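Local coordinates for hookworm platelet inhibitor 1 (Ancylostoma caninum, PDB 4TPV), which inhibits platelet aggregation and platelet adhesion to fibrinogen and collagen, possibly by binding integrins on the platelet surface, at residues L22-R27 / N173-G178; A28-A31 / K35-K38; N86-E91 / T131-Q136; A110-D115 / C135-E140. All blocks are in the same frame, centred on the assembly; numbering follows the deposited sequence.

Interaction 1 (L22-R27 / N173-G178); sequences LHNGYR and NLLCIG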
loop_
_atom_site.group_PDB
_atom_site.type_symbol
_atom_site.label_atom_id
_atom_site.label_comp_id
_atom_site.label_asym_id
_atom_site.label_seq_id
_atom_site.Cartn_x
_atom_site.Cartn_y
_atom_site.Cartn_z
ATOM N N LEU A 22 5.470 5.502 -4.724
ATOM C CA LEU A 22 5.486 4.243 -5.464
ATOM C C LEU A 22 4.113 3.571 -5.413
ATOM O O LEU A 22 3.552 3.188 -6.446
ATOM C CB LEU A 22 6.555 3.315 -4.900
ATOM C CG LEU A 22 6.984 2.171 -5.810
ATOM C CD1 LEU A 22 7.654 2.757 -7.066
ATOM C CD2 LEU A 22 7.950 1.278 -5.042
ATOM N N HIS A 23 3.538 3.484 -4.216
ATOM C CA HIS A 23 2.199 2.902 -4.081
ATOM C C HIS A 23 1.134 3.672 -4.870
ATOM O O HIS A 23 0.295 3.082 -5.546
ATOM C CB HIS A 23 1.774 2.855 -2.611
ATOM C CG HIS A 23 2.326 1.689 -1.851
ATOM N ND1 HIS A 23 3.627 1.637 -1.404
ATOM C CD2 HIS A 23 1.737 0.539 -1.435
ATOM C CE1 HIS A 23 3.827 0.491 -0.769
ATOM N NE2 HIS A 23 2.695 -0.189 -0.773
ATOM N N ASN A 24 1.152 4.995 -4.778
ATOM C CA ASN A 24 0.160 5.753 -5.515
ATOM C C ASN A 24 0.324 5.625 -7.035
ATOM O O ASN A 24 -0.669 5.534 -7.747
ATOM C CB ASN A 24 0.198 7.211 -5.067
ATOM C CG ASN A 24 -0.547 7.418 -3.764
ATOM O OD1 ASN A 24 -1.528 6.731 -3.499
ATOM N ND2 ASN A 24 -0.110 8.387 -2.970
ATOM N N GLY A 25 1.564 5.570 -7.523
ATOM C CA GLY A 25 1.794 5.284 -8.938
ATOM C C GLY A 25 1.268 3.918 -9.359
ATOM O O GLY A 25 0.722 3.763 -10.460
ATOM N N TYR A 26 1.463 2.915 -8.501
ATOM C CA TYR A 26 0.899 1.593 -8.757
ATOM C C TYR A 26 -0.617 1.675 -8.810
ATOM O O TYR A 26 -1.265 1.081 -9.655
ATOM C CB TYR A 26 1.285 0.590 -7.666
ATOM C CG TYR A 26 2.746 0.206 -7.575
ATOM C CD1 TYR A 26 3.590 0.328 -8.653
ATOM C CD2 TYR A 26 3.263 -0.308 -6.389
ATOM C CE1 TYR A 26 4.921 -0.048 -8.559
ATOM C CE2 TYR A 26 4.586 -0.671 -6.285
ATOM C CZ TYR A 26 5.406 -0.540 -7.378
ATOM O OH TYR A 26 6.727 -0.897 -7.262
ATOM N N ARG A 27 -1.192 2.418 -7.871
ATOM C CA ARG A 27 -2.655 2.499 -7.801
ATOM C C ARG A 27 -3.250 3.301 -8.980
ATOM O O ARG A 27 -4.318 2.971 -9.493
ATOM C CB ARG A 27 -3.073 3.087 -6.433
ATOM C CG ARG A 27 -2.756 2.144 -5.276
ATOM C CD ARG A 27 -2.889 2.819 -3.900
ATOM N NE ARG A 27 -4.272 3.201 -3.614
ATOM C CZ ARG A 27 -5.198 2.362 -3.140
ATOM N NH1 ARG A 27 -4.880 1.091 -2.908
ATOM N NH2 ARG A 27 -6.446 2.779 -2.935
ATOM N N ASN A 173 -6.492 12.646 -11.872
ATOM C CA ASN A 173 -7.922 12.443 -11.666
ATOM C C ASN A 173 -8.342 10.974 -11.768
ATOM O O ASN A 173 -9.432 10.657 -12.271
ATOM C CB ASN A 173 -8.714 13.302 -12.648
ATOM C CG ASN A 173 -8.565 14.773 -12.347
ATOM O OD1 ASN A 173 -7.943 15.509 -13.108
ATOM N ND2 ASN A 173 -9.104 15.205 -11.208
ATOM N N LEU A 174 -7.493 10.106 -11.230
ATOM C CA LEU A 174 -7.744 8.675 -11.214
ATOM C C LEU A 174 -8.077 8.178 -9.822
ATOM O O LEU A 174 -8.720 7.133 -9.677
ATOM C CB LEU A 174 -6.527 7.904 -11.731
ATOM C CG LEU A 174 -6.272 8.010 -13.236
ATOM C CD1 LEU A 174 -4.893 7.468 -13.571
ATOM C CD2 LEU A 174 -7.367 7.270 -14.011
ATOM N N LEU A 175 -7.625 8.924 -8.807
ATOM C CA LEU A 175 -7.727 8.504 -7.407
ATOM C C LEU A 175 -8.612 9.450 -6.599
ATOM O O LEU A 175 -8.870 10.576 -7.005
ATOM C CB LEU A 175 -6.327 8.420 -6.775
ATOM C CG LEU A 175 -5.255 7.618 -7.526
ATOM C CD1 LEU A 175 -3.962 7.532 -6.720
ATOM C CD2 LEU A 175 -5.769 6.229 -7.907
ATOM N N CYS A 176 -9.096 8.965 -5.461
ATOM C CA CYS A 176 -9.961 9.764 -4.586
ATOM C C CYS A 176 -9.184 10.259 -3.393
ATOM O O CYS A 176 -8.533 9.477 -2.725
ATOM C CB CYS A 176 -11.139 8.944 -4.082
ATOM S SG CYS A 176 -12.143 8.161 -5.352
ATOM N N ILE A 177 -9.287 11.553 -3.088
ATOM C CA ILE A 177 -8.554 12.127 -1.943
ATOM C C ILE A 177 -9.487 12.780 -0.920
ATOM O O ILE A 177 -10.508 13.360 -1.274
ATOM C CB ILE A 177 -7.518 13.165 -2.440
ATOM C CG1 ILE A 177 -6.592 13.626 -1.311
ATOM C CG2 ILE A 177 -8.195 14.354 -3.129
ATOM C CD1 ILE A 177 -5.671 12.555 -0.795
ATOM N N GLY A 178 -9.122 12.678 0.355
ATOM C CA GLY A 178 -9.867 13.330 1.419
ATOM C C GLY A 178 -9.652 14.835 1.462
ATOM O O GLY A 178 -8.758 15.367 0.815
#

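Interaction 2 (A28-A31 / K35-K38); sequences AAFA and KTSK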
loop_
_atom_site.group_PDB
_atom_site.type_symbol
_atom_site.label_atom_id
_atom_site.label_comp_id
_atom_site.label_asym_id
_atom_site.label_seq_id
_atom_site.Cartn_x
_atom_site.Cartn_y
_atom_site.Cartn_z
ATOM N N ALA A 28 -2.548 4.345 -9.428
ATOM C CA ALA A 28 -2.975 5.100 -10.606
ATOM C C ALA A 28 -2.877 4.249 -11.882
ATOM O O ALA A 28 -3.771 4.279 -12.723
ATOM C CB ALA A 28 -2.133 6.365 -10.743
ATOM N N ALA A 29 -1.777 3.515 -12.024
ATOM C CA ALA A 29 -1.620 2.625 -13.175
ATOM C C ALA A 29 -2.725 1.595 -13.143
ATOM O O ALA A 29 -3.362 1.309 -14.157
ATOM C CB ALA A 29 -0.253 1.952 -13.158
ATOM N N PHE A 30 -2.954 1.031 -11.963
ATOM C CA PHE A 30 -3.981 0.012 -11.835
ATOM C C PHE A 30 -5.364 0.584 -12.136
ATOM O O PHE A 30 -6.157 -0.038 -12.856
ATOM C CB PHE A 30 -3.954 -0.601 -10.435
ATOM C CG PHE A 30 -4.664 -1.913 -10.361
ATOM C CD1 PHE A 30 -6.017 -1.968 -10.105
ATOM C CD2 PHE A 30 -3.968 -3.089 -10.549
ATOM C CE1 PHE A 30 -6.668 -3.190 -10.028
ATOM C CE2 PHE A 30 -4.603 -4.307 -10.471
ATOM C CZ PHE A 30 -5.952 -4.360 -10.224
ATOM N N ALA A 31 -5.662 1.779 -11.633
ATOM C CA ALA A 31 -6.990 2.369 -11.827
ATOM C C ALA A 31 -7.290 2.648 -13.300
ATOM O O ALA A 31 -8.421 2.461 -13.757
ATOM C CB ALA A 31 -7.129 3.680 -11.007
ATOM N N LYS A 35 -9.761 0.087 -14.829
ATOM C CA LYS A 35 -10.978 0.897 -14.746
ATOM C C LYS A 35 -11.646 0.727 -13.383
ATOM O O LYS A 35 -12.702 0.104 -13.247
ATOM C CB LYS A 35 -11.957 0.549 -15.875
ATOM C CG LYS A 35 -11.357 0.679 -17.270
ATOM C CD LYS A 35 -10.742 2.054 -17.478
ATOM C CE LYS A 35 -10.084 2.164 -18.862
ATOM N NZ LYS A 35 -9.148 3.332 -18.953
ATOM N N THR A 36 -11.010 1.293 -12.367
ATOM C CA THR A 36 -11.490 1.187 -11.000
ATOM C C THR A 36 -12.137 2.509 -10.582
ATOM O O THR A 36 -11.503 3.561 -10.692
ATOM C CB THR A 36 -10.344 0.845 -10.019
ATOM O OG1 THR A 36 -9.419 1.944 -9.949
ATOM C CG2 THR A 36 -9.578 -0.406 -10.488
ATOM N N SER A 37 -13.372 2.441 -10.081
ATOM C CA SER A 37 -14.195 3.634 -9.885
ATOM C C SER A 37 -13.992 4.430 -8.588
ATOM O O SER A 37 -14.514 5.537 -8.483
ATOM C CB SER A 37 -15.667 3.247 -9.982
ATOM O OG SER A 37 -15.982 2.245 -9.025
ATOM N N LYS A 38 -13.275 3.879 -7.606
ATOM C CA LYS A 38 -13.043 4.616 -6.356
ATOM C C LYS A 38 -11.737 4.202 -5.675
ATOM O O LYS A 38 -11.686 3.879 -4.481
ATOM C CB LYS A 38 -14.244 4.455 -5.420
ATOM C CG LYS A 38 -14.724 3.045 -5.160
ATOM C CD LYS A 38 -15.849 3.073 -4.123
ATOM C CE LYS A 38 -16.531 1.718 -4.016
ATOM N NZ LYS A 38 -17.642 1.759 -3.006
#

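Interaction 3 (N86-E91 / T131-Q136); sequences NSWWSE and THVVCQ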
loop_
_atom_site.group_PDB
_atom_site.type_symbol
_atom_site.label_atom_id
_atom_site.label_comp_id
_atom_site.label_asym_id
_atom_site.label_seq_id
_atom_site.Cartn_x
_atom_site.Cartn_y
_atom_site.Cartn_z
ATOM N N ASN A 86 8.567 -3.695 -6.096
ATOM C CA ASN A 86 8.575 -4.516 -7.303
ATOM C C ASN A 86 8.216 -5.967 -7.011
ATOM O O ASN A 86 7.518 -6.620 -7.802
ATOM C CB ASN A 86 9.936 -4.411 -8.000
ATOM C CG ASN A 86 10.006 -3.223 -8.924
ATOM O OD1 ASN A 86 9.594 -3.302 -10.078
ATOM N ND2 ASN A 86 10.494 -2.100 -8.411
ATOM N N SER A 87 8.688 -6.486 -5.886
ATOM C CA SER A 87 8.325 -7.840 -5.500
ATOM C C SER A 87 6.815 -7.940 -5.307
ATOM O O SER A 87 6.195 -8.874 -5.799
ATOM C CB SER A 87 9.047 -8.265 -4.217
ATOM O OG SER A 87 8.843 -9.649 -3.982
ATOM N N TRP A 88 6.229 -6.975 -4.607
ATOM C CA TRP A 88 4.792 -6.993 -4.362
ATOM C C TRP A 88 4.000 -6.742 -5.656
ATOM O O TRP A 88 3.014 -7.425 -5.936
ATOM C CB TRP A 88 4.433 -5.968 -3.280
ATOM C CG TRP A 88 5.097 -6.274 -1.965
ATOM C CD1 TRP A 88 5.604 -7.463 -1.576
ATOM C CD2 TRP A 88 5.342 -5.360 -0.881
ATOM N NE1 TRP A 88 6.145 -7.372 -0.310
ATOM C CE2 TRP A 88 6.000 -6.081 0.131
ATOM C CE3 TRP A 88 5.083 -4.005 -0.684
ATOM C CZ2 TRP A 88 6.372 -5.502 1.345
ATOM C CZ3 TRP A 88 5.455 -3.426 0.514
ATOM C CH2 TRP A 88 6.096 -4.171 1.514
ATOM N N TRP A 89 4.421 -5.760 -6.449
ATOM C CA TRP A 89 3.714 -5.479 -7.707
ATOM C C TRP A 89 3.692 -6.678 -8.661
ATOM O O TRP A 89 2.693 -6.913 -9.352
ATOM C CB TRP A 89 4.347 -4.269 -8.415
ATOM C CG TRP A 89 3.788 -4.056 -9.804
ATOM C CD1 TRP A 89 4.296 -4.540 -10.972
ATOM C CD2 TRP A 89 2.608 -3.323 -10.155
ATOM N NE1 TRP A 89 3.519 -4.137 -12.032
ATOM C CE2 TRP A 89 2.472 -3.393 -11.557
ATOM C CE3 TRP A 89 1.659 -2.607 -9.423
ATOM C CZ2 TRP A 89 1.424 -2.770 -12.240
ATOM C CZ3 TRP A 89 0.624 -1.994 -10.091
ATOM C CH2 TRP A 89 0.509 -2.081 -11.491
ATOM N N SER A 90 4.780 -7.447 -8.677
ATOM C CA SER A 90 4.885 -8.589 -9.592
ATOM C C SER A 90 3.776 -9.632 -9.402
ATOM O O SER A 90 3.531 -10.454 -10.291
ATOM C CB SER A 90 6.253 -9.255 -9.447
ATOM O OG SER A 90 7.278 -8.416 -9.959
ATOM N N GLU A 91 3.081 -9.592 -8.272
ATOM C CA GLU A 91 1.992 -10.526 -8.032
ATOM C C GLU A 91 0.802 -10.243 -8.929
ATOM O O GLU A 91 -0.134 -11.043 -9.009
ATOM C CB GLU A 91 1.559 -10.481 -6.561
ATOM C CG GLU A 91 2.621 -11.000 -5.623
ATOM C CD GLU A 91 2.144 -11.049 -4.189
ATOM O OE1 GLU A 91 1.089 -10.439 -3.906
ATOM O OE2 GLU A 91 2.804 -11.731 -3.370
ATOM N N THR A 131 17.234 -8.372 5.246
ATOM C CA THR A 131 16.364 -7.205 5.406
ATOM C C THR A 131 14.914 -7.646 5.311
ATOM O O THR A 131 14.545 -8.362 4.394
ATOM C CB THR A 131 16.670 -6.137 4.350
ATOM O OG1 THR A 131 18.049 -5.758 4.459
ATOM C CG2 THR A 131 15.782 -4.905 4.528
ATOM N N HIS A 132 14.110 -7.242 6.289
ATOM C CA HIS A 132 12.661 -7.397 6.219
ATOM C C HIS A 132 12.056 -6.024 6.031
ATOM O O HIS A 132 12.365 -5.088 6.764
ATOM C CB HIS A 132 12.068 -8.031 7.485
ATOM C CG HIS A 132 12.392 -9.486 7.671
ATOM N ND1 HIS A 132 11.532 -10.353 8.306
ATOM C CD2 HIS A 132 13.466 -10.226 7.296
ATOM C CE1 HIS A 132 12.065 -11.563 8.331
ATOM N NE2 HIS A 132 13.235 -11.516 7.719
ATOM N N VAL A 133 11.210 -5.907 5.020
ATOM C CA VAL A 133 10.442 -4.708 4.801
ATOM C C VAL A 133 8.997 -5.068 5.078
ATOM O O VAL A 133 8.500 -6.074 4.550
ATOM C CB VAL A 133 10.578 -4.194 3.365
ATOM C CG1 VAL A 133 9.711 -2.954 3.175
ATOM C CG2 VAL A 133 12.037 -3.910 3.040
ATOM N N VAL A 134 8.323 -4.277 5.908
ATOM C CA VAL A 134 6.908 -4.513 6.236
ATOM C C VAL A 134 6.132 -3.232 6.033
ATOM O O VAL A 134 6.551 -2.171 6.503
ATOM C CB VAL A 134 6.727 -4.983 7.706
ATOM C CG1 VAL A 134 5.262 -5.004 8.081
ATOM C CG2 VAL A 134 7.396 -6.336 7.931
ATOM N N CYS A 135 5.010 -3.321 5.330
ATOM C CA CYS A 135 4.098 -2.199 5.239
ATOM C C CYS A 135 2.738 -2.617 5.780
ATOM O O CYS A 135 2.281 -3.738 5.559
ATOM C CB CYS A 135 3.966 -1.700 3.802
ATOM S SG CYS A 135 5.427 -0.859 3.116
ATOM N N GLN A 136 2.123 -1.699 6.512
ATOM C CA GLN A 136 0.804 -1.883 7.080
ATOM C C GLN A 136 -0.135 -0.895 6.410
ATOM O O GLN A 136 0.237 0.259 6.142
ATOM C CB GLN A 136 0.835 -1.670 8.611
ATOM C CG GLN A 136 1.626 -2.737 9.355
ATOM C CD GLN A 136 0.762 -3.892 9.803
ATOM O OE1 GLN A 136 -0.451 -3.903 9.575
ATOM N NE2 GLN A 136 1.382 -4.881 10.450
#

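Interaction 4 (A110-D115 / C135-E140); sequences ANMVWD and CQYGPE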
loop_
_atom_site.group_PDB
_atom_site.type_symbol
_atom_site.label_atom_id
_atom_site.label_comp_id
_atom_site.label_asym_id
_atom_site.label_seq_id
_atom_site.Cartn_x
_atom_site.Cartn_y
_atom_site.Cartn_z
ATOM N N ALA A 110 -2.797 -7.219 -3.638
ATOM C CA ALA A 110 -4.146 -6.859 -3.185
ATOM C C ALA A 110 -4.121 -5.749 -2.120
ATOM O O ALA A 110 -4.986 -4.851 -2.134
ATOM C CB ALA A 110 -4.870 -8.104 -2.661
ATOM N N ASN A 111 -3.160 -5.793 -1.202
ATOM C CA ASN A 111 -3.074 -4.743 -0.198
ATOM C C ASN A 111 -2.745 -3.410 -0.861
ATOM O O ASN A 111 -3.271 -2.364 -0.472
ATOM C CB ASN A 111 -2.013 -5.065 0.865
ATOM C CG ASN A 111 -2.611 -5.646 2.143
ATOM O OD1 ASN A 111 -3.654 -5.190 2.638
ATOM N ND2 ASN A 111 -1.923 -6.644 2.706
ATOM N N MET A 112 -1.869 -3.450 -1.869
ATOM C CA MET A 112 -1.425 -2.222 -2.519
ATOM C C MET A 112 -2.505 -1.565 -3.367
ATOM O O MET A 112 -2.528 -0.342 -3.474
ATOM C CB MET A 112 -0.180 -2.468 -3.387
ATOM C CG MET A 112 1.060 -2.821 -2.593
ATOM S SD MET A 112 2.597 -2.500 -3.493
ATOM C CE MET A 112 2.373 -3.507 -4.953
ATOM N N VAL A 113 -3.409 -2.354 -3.949
ATOM C CA VAL A 113 -4.438 -1.779 -4.834
ATOM C C VAL A 113 -5.878 -1.925 -4.317
ATOM O O VAL A 113 -6.837 -1.604 -5.036
ATOM C CB VAL A 113 -4.325 -2.368 -6.262
ATOM C CG1 VAL A 113 -2.932 -2.074 -6.834
ATOM C CG2 VAL A 113 -4.668 -3.880 -6.286
ATOM N N TRP A 114 -6.040 -2.338 -3.062
ATOM C CA TRP A 114 -7.381 -2.372 -2.464
ATOM C C TRP A 114 -7.988 -0.965 -2.528
ATOM O O TRP A 114 -7.357 -0.008 -2.063
ATOM C CB TRP A 114 -7.319 -2.877 -1.011
ATOM C CG TRP A 114 -8.588 -3.570 -0.639
ATOM C CD1 TRP A 114 -9.751 -2.987 -0.213
ATOM C CD2 TRP A 114 -8.853 -4.979 -0.724
ATOM N NE1 TRP A 114 -10.720 -3.948 -0.001
ATOM C CE2 TRP A 114 -10.194 -5.178 -0.306
ATOM C CE3 TRP A 114 -8.082 -6.092 -1.082
ATOM C CZ2 TRP A 114 -10.789 -6.446 -0.256
ATOM C CZ3 TRP A 114 -8.675 -7.365 -1.035
ATOM C CH2 TRP A 114 -10.026 -7.518 -0.628
ATOM N N ASP A 115 -9.182 -0.812 -3.092
ATOM C CA ASP A 115 -9.557 0.533 -3.501
ATOM C C ASP A 115 -9.805 1.428 -2.277
ATOM O O ASP A 115 -9.485 2.621 -2.311
ATOM C CB ASP A 115 -10.746 0.531 -4.513
ATOM C CG ASP A 115 -12.017 -0.110 -3.997
ATOM O OD1 ASP A 115 -12.077 -0.625 -2.866
ATOM O OD2 ASP A 115 -12.986 -0.098 -4.777
ATOM N N CYS A 135 5.010 -3.321 5.330
ATOM C CA CYS A 135 4.098 -2.199 5.239
ATOM C C CYS A 135 2.738 -2.617 5.780
ATOM O O CYS A 135 2.281 -3.738 5.559
ATOM C CB CYS A 135 3.966 -1.700 3.802
ATOM S SG CYS A 135 5.427 -0.859 3.116
ATOM N N GLN A 136 2.123 -1.699 6.512
ATOM C CA GLN A 136 0.804 -1.883 7.080
ATOM C C GLN A 136 -0.135 -0.895 6.410
ATOM O O GLN A 136 0.237 0.259 6.142
ATOM C CB GLN A 136 0.835 -1.670 8.611
ATOM C CG GLN A 136 1.626 -2.737 9.355
ATOM C CD GLN A 136 0.762 -3.892 9.803
ATOM O OE1 GLN A 136 -0.451 -3.903 9.575
ATOM N NE2 GLN A 136 1.382 -4.881 10.450
ATOM N N TYR A 137 -1.346 -1.354 6.112
ATOM C CA TYR A 137 -2.311 -0.545 5.387
ATOM C C TYR A 137 -3.583 -0.315 6.188
ATOM O O TYR A 137 -3.885 -1.036 7.159
ATOM C CB TYR A 137 -2.640 -1.218 4.046
ATOM C CG TYR A 137 -1.403 -1.475 3.211
ATOM C CD1 TYR A 137 -0.873 -0.488 2.396
ATOM C CD2 TYR A 137 -0.727 -2.695 3.289
ATOM C CE1 TYR A 137 0.299 -0.718 1.638
ATOM C CE2 TYR A 137 0.431 -2.929 2.542
ATOM C CZ TYR A 137 0.929 -1.941 1.706
ATOM O OH TYR A 137 2.069 -2.187 0.963
ATOM N N GLY A 138 -4.342 0.698 5.778
ATOM C CA GLY A 138 -5.628 0.980 6.402
ATOM C C GLY A 138 -6.556 1.748 5.478
ATOM O O GLY A 138 -6.118 2.305 4.474
ATOM N N PRO A 139 -7.862 1.746 5.787
ATOM C CA PRO A 139 -8.433 1.000 6.914
ATOM C C PRO A 139 -8.559 -0.484 6.625
ATOM O O PRO A 139 -8.351 -0.939 5.498
ATOM C CB PRO A 139 -9.828 1.631 7.097
ATOM C CG PRO A 139 -10.038 2.555 5.924
ATOM C CD PRO A 139 -8.896 2.395 4.969
ATOM N N GLU A 140 -8.895 -1.256 7.648
ATOM C CA GLU A 140 -9.037 -2.694 7.460
ATOM C C GLU A 140 -10.239 -3.054 6.587
ATOM O O GLU A 140 -11.366 -2.621 6.838
ATOM C CB GLU A 140 -9.141 -3.394 8.815
ATOM C CG GLU A 140 -7.860 -3.340 9.633
ATOM C CD GLU A 140 -8.040 -3.926 11.024
ATOM O OE1 GLU A 140 -9.187 -4.277 11.384
ATOM O OE2 GLU A 140 -7.034 -4.033 11.757
#

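Interaction 1 (L22-R27 / N173-G178)
R27 NH1 is hydrogen-bonded to two backbone oxygens, M112 O and W114 O, and R27 NE is hydrogen-bonded to R40 O. The guanidinium end of R27 is thus fixed by carbonyl groups from elsewhere in the fold. L175 meets the other end of R27, at its backbone and CB. The contact is small, a van der Waals packing of leucine methyls against oxygens of N24 and R27. It buries 121 Å², and L175 provides more than half of that. The forked end of L175 touches two successive turns of the helix. Its CD2 lies 3.9 Å from R27 O and 4.4 Å from R27 CB. Its CD1 lies 4.0 Å from N24 O and 4.1 Å from the side-chain oxygen N24 OD1. The second torsion of L175 is extended (chi2 -175°), which carries CD1 straight on from CB toward N24. N24 OD1 is not left without a partner beside this methyl, because it accepts a hydrogen bond from M42 N. All three touching residues are buried. The contact joins the long helix 13-34 of the CAP domain to the C-terminal region. C176, next to L175, is disulfide-bonded to C158. The I177 backbone pairs with T166 in the small antiparallel sheet of 166-167 and 176-177, and the L175 backbone bonds to D168 beside it. The C176 backbone is hydrogen-bonded to M39 and T41, in the loop after helix 13-34.

Interaction 2 (A28-A31 / K35-K38)
A31 O accepts a hydrogen bond from T36 N as helix 13-34 ends, at 3.2 Å with an N-H...O angle of 155°. The donor lies in the carbonyl plane, on a lone pair. It is a 6→1 bond, and K35, just before the donor, has a positive phi (63°). Both features are consistent with a Schellman-type helix ending. The turn brings T36 back over the last part of the helix. The T36 hydroxyl sits between the backbone N and the carbonyl carbon (chi1 67°), which presses OG1 against A31. T36 OG1 is 3.1 Å from A31 CB, a tight fit. The methyl branch goes to F30 instead. T36 CG2 lies at the ring edge, near the ring plane, 3.9 Å from F30 CD1. The two side chains cross at about a right angle. F30 also stacks on Y34 and meets Y149 edge-to-face, and T36 touches Y149 as well. K35 points away from the helix segment and bends back, its NZ bonded to R32 O. Beyond the turn, the S37 backbone bonds to E150 and R157, and K38 makes a salt bridge to D160. T36 is therefore held by its backbone and its methyl. Its hydroxyl is buried with no polar partner in the model, which probably costs some stability.

Interaction 3 (N86-E91 / T131-Q136)
W88 sets the outer edge of its six-membered ring against C135 and V133. C135 SG is 3.7 Å from W88 CZ3. It lies 4.8 Å from the centroid of that ring and 85° off the ring normal, so the sulfur-aromatic contact is made at the edge and not over a face. V133 adds two touches to the same rim. Its CG1 methyl is 4.2 Å from W88 CH2, and V133 O lies near the ring plane, 3.9 Å from W88 CZ2. V133 and C135 are two residues apart on the strand and point the same way, toward the helix. In the next shell, W88 NE1 is hydrogen-bonded to V70 O, which fixes the rotation of the indole. The disulfide to C122 fixes the sulfur of C135. The W88 side chain also packs on N69 and D71 of strand 68-73 and on N108 and M112 of helix 107-113. The backbones of V133 and C135 pair with D71 and N69, and those of H132 and V134 with V125 and A123. Strand 130-138 thus runs between strands 68-73 and 119-127. Helix 80-89 packs on one face of this sheet through W88, and V134 and Q136 turn to helix 46-56 on the other.

Interaction 4 (A110-D115 / C135-E140)
N111 and Y137 meet at the core of the CAP α-β-α sandwich, where helix 107-113 packs on strand 130-138. By sequence, the two segments correspond to parts of the CAP1 and CAP2 signatures of the family. The main packing is at the rim of the Y137 ring. N111 CB lies against it, 3.6 Å from Y137 CD2, and N111 CG is 3.7 Å from the same carbon. The amide lies beyond the rim, nearly parallel to the ring (22°), so it is not stacked on the face. The backbone oxygen N111 O lies over one face of the ring, 4.1 Å above the plane and offset toward the rim. The Y137 ring reaches the helix with CG anti to the carbonyl carbon (chi1 -56°). Polar bonds to other parts of the fold hold both groups. N111 ND2 is hydrogen-bonded to N69 OD1 and to E66 O, so the amide has a set rotation. Y137 OH is hydrogen-bonded to H23 NE2 of helix 13-34, and the two rings meet at about 50°. M112 adds a smaller apolar contact, and its thioether end leads away toward W88 and W89. Its CG meets the tyrosine obliquely, 4.4 Å from Y137 CZ and 3.8 Å from Y137 OH.

Interactions 1 and 2 both use helix 13-34, with centres 8 Å apart. They touch where C176 SG comes within 3.8 Å of K38 CA. Interactions 3 and 4 share C135 and Q136 of strand 130-138, with centres 12 Å apart. W88 CZ3 of interaction 3 lies 3.6 Å from Y137 OH of interaction 4. Interaction 4 also links to interaction 1, at 12 Å between centres, through the hydrogen bond between H23 NE2 and Y137 OH (2.7 Å). Y26 of interaction 1 stacks on W89 of interaction 3. Interactions 2 and 3 do not touch. Their centres are 20 Å apart and their nearest atoms about 4 Å.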